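PDB 6VYE: 6-phosphogluconolactonase from Trypanosoma cruzi, which probably hydrolyses 6-phosphogluconolactone to 6-phosphogluconate, the second step of the oxidative pentose phosphate pathway. Local coordinates for residues A[46-51]-A[161-166]. Residues are numbered along the deposited sequence; the frame is centred on the assembly and turned at random.
Sequences LSIALS and FDIVLL
S47 and D162 exchange backbone and side-chain bonds at the entry to the pairing of two parallel strands, 46-50 and 163-167, D162 lying just before its strand. The amide of S47 donates to OD2 of D162 (N to OD2, 2.8 Å) on the carboxylate's anti lone pair, and the amide of D162 donates to the hydroxyl of S47 (N to OG, 3.0 Å, 165° at the hydrogen). A small hydroxyl suits this place: with chi1 at 51°, OG lies between its own backbone N and carbonyl carbon and meets the incoming N-H. OD1 forms a salt bridge with R218, so both carboxylate oxygens are engaged and the group is probably kept ionised.

Regular parallel pairing follows, with I163 N bonded to S47 O, A49 N to I163 O, and L165 N to A49 O (3.0 Å). L165 turns toward strand 46-50: its CB lies 3.5 Å from that same A49 O, and its CD1 reaches CD1 of I48 at 3.8 Å. Leucine suits because its branch spans from the backbone to this methyl and to helix 54-66. On the other face, the small A49 sets CB over the F161 ring, 4.1 Å from CE1.

These are central strands of the mixed β-sheet of an α/β fold, consistent with the Rossmann-like fold of the glucosamine-6-phosphate isomerase/6-phosphogluconolactonase family. Strands 77-85 and 219-224 flank them: F80 meets F161 edge-to-face, I221 packs against I163 and L165, and helix 54-66 lays L59 and Y60 on L165.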
loop_
_atom_site.group_PDB
_atom_site.type_symbol
_atom_site.label_atom_id
_atom_site.label_comp_id
_atom_site.label_asym_id
_atom_site.label_seq_id
_atom_site.Cartn_x
_atom_site.Cartn_y
_atom_site.Cartn_z
ATOM N N LEU A 46 3.075 -4.109 15.049
ATOM C CA LEU A 46 2.467 -2.998 14.295
ATOM C C LEU A 46 1.937 -3.551 12.969
ATOM O O LEU A 46 2.645 -4.343 12.276
ATOM C CB LEU A 46 3.512 -1.902 14.074
ATOM C CG LEU A 46 4.176 -1.307 15.321
ATOM C CD1 LEU A 46 5.126 -0.220 14.892
ATOM C CD2 LEU A 46 3.154 -0.701 16.275
ATOM N N SER A 47 0.761 -3.072 12.574
ATOM C CA SER A 47 0.095 -3.477 11.308
ATOM C C SER A 47 0.775 -2.768 10.126
ATOM O O SER A 47 0.863 -1.539 10.114
ATOM C CB SER A 47 -1.385 -3.235 11.395
ATOM O OG SER A 47 -1.652 -1.925 11.818
ATOM N N ILE A 48 1.261 -3.530 9.158
ATOM C CA ILE A 48 1.758 -2.967 7.870
ATOM C C ILE A 48 0.920 -3.531 6.708
ATOM O O ILE A 48 0.699 -4.721 6.664
ATOM C CB ILE A 48 3.254 -3.229 7.709
ATOM C CG1 ILE A 48 3.775 -2.493 6.474
ATOM C CG2 ILE A 48 3.561 -4.725 7.674
ATOM C CD1 ILE A 48 5.254 -2.294 6.463
ATOM N N ALA A 49 0.539 -2.698 5.745
ATOM C CA ALA A 49 -0.095 -3.156 4.502
ATOM C C ALA A 49 0.961 -3.024 3.405
ATOM O O ALA A 49 1.445 -1.869 3.197
ATOM C CB ALA A 49 -1.339 -2.374 4.203
ATOM N N LEU A 50 1.344 -4.166 2.814
ATOM C CA LEU A 50 2.438 -4.272 1.825
ATOM C C LEU A 50 1.894 -3.918 0.438
ATOM O O LEU A 50 0.745 -4.213 0.176
ATOM C CB LEU A 50 3.004 -5.691 1.819
ATOM C CG LEU A 50 3.562 -6.227 3.131
ATOM C CD1 LEU A 50 4.104 -7.642 2.948
ATOM C CD2 LEU A 50 4.648 -5.331 3.642
ATOM N N SER A 51 2.701 -3.287 -0.405
ATOM C CA SER A 51 2.434 -3.177 -1.863
ATOM C C SER A 51 3.215 -4.262 -2.625
ATOM O O SER A 51 4.221 -4.806 -2.070
ATOM C CB SER A 51 2.795 -1.801 -2.350
ATOM O OG SER A 51 4.157 -1.574 -2.022
ATOM N N PHE A 161 -4.411 1.262 10.400
ATOM C CA PHE A 161 -3.087 0.652 10.095
ATOM C C PHE A 161 -1.985 1.542 10.675
ATOM O O PHE A 161 -2.115 2.776 10.693
ATOM C CB PHE A 161 -2.939 0.420 8.599
ATOM C CG PHE A 161 -3.572 -0.856 8.105
ATOM C CD1 PHE A 161 -2.878 -2.039 8.142
ATOM C CD2 PHE A 161 -4.864 -0.870 7.607
ATOM C CE1 PHE A 161 -3.434 -3.191 7.625
ATOM C CE2 PHE A 161 -5.433 -2.025 7.117
ATOM C CZ PHE A 161 -4.744 -3.200 7.189
ATOM N N ASP A 162 -0.966 0.918 11.256
ATOM C CA ASP A 162 0.253 1.627 11.688
ATOM C C ASP A 162 1.019 2.103 10.436
ATOM O O ASP A 162 1.409 3.274 10.407
ATOM C CB ASP A 162 1.118 0.705 12.554
ATOM C CG ASP A 162 0.484 0.403 13.886
ATOM O OD1 ASP A 162 0.173 1.395 14.633
ATOM O OD2 ASP A 162 0.223 -0.792 14.137
ATOM N N ILE A 163 1.240 1.224 9.447
ATOM C CA ILE A 163 2.025 1.583 8.243
ATOM C C ILE A 163 1.225 1.182 7.010
ATOM O O ILE A 163 0.729 0.039 6.952
ATOM C CB ILE A 163 3.435 0.972 8.269
ATOM C CG1 ILE A 163 4.145 1.223 9.602
ATOM C CG2 ILE A 163 4.230 1.479 7.080
ATOM C CD1 ILE A 163 5.531 0.674 9.698
ATOM N N VAL A 164 1.121 2.091 6.035
ATOM C CA VAL A 164 0.663 1.682 4.689
ATOM C C VAL A 164 1.766 2.013 3.686
ATOM O O VAL A 164 2.157 3.182 3.580
ATOM C CB VAL A 164 -0.673 2.332 4.328
ATOM C CG1 VAL A 164 -1.007 2.049 2.865
ATOM C CG2 VAL A 164 -1.778 1.848 5.253
ATOM N N LEU A 165 2.262 0.993 2.999
ATOM C CA LEU A 165 3.253 1.138 1.907
ATOM C C LEU A 165 2.562 1.206 0.552
ATOM O O LEU A 165 1.832 0.281 0.215
ATOM C CB LEU A 165 4.133 -0.098 1.932
ATOM C CG LEU A 165 5.398 0.003 2.741
ATOM C CD1 LEU A 165 5.983 -1.404 2.836
ATOM C CD2 LEU A 165 6.370 0.969 2.046
ATOM N N LEU A 166 2.861 2.217 -0.243
ATOM C CA LEU A 166 2.193 2.390 -1.546
ATOM C C LEU A 166 3.223 2.581 -2.665
ATOM O O LEU A 166 4.336 3.089 -2.390
ATOM C CB LEU A 166 1.275 3.605 -1.427
ATOM C CG LEU A 166 0.137 3.487 -0.418
ATOM C CD1 LEU A 166 -0.626 4.780 -0.368
ATOM C CD2 LEU A 166 -0.805 2.337 -0.735
HETATM O O HOH W 1 -2.748 -1.748 13.971
HETATM O O HOH W 2 -0.388 -1.158 0.175
#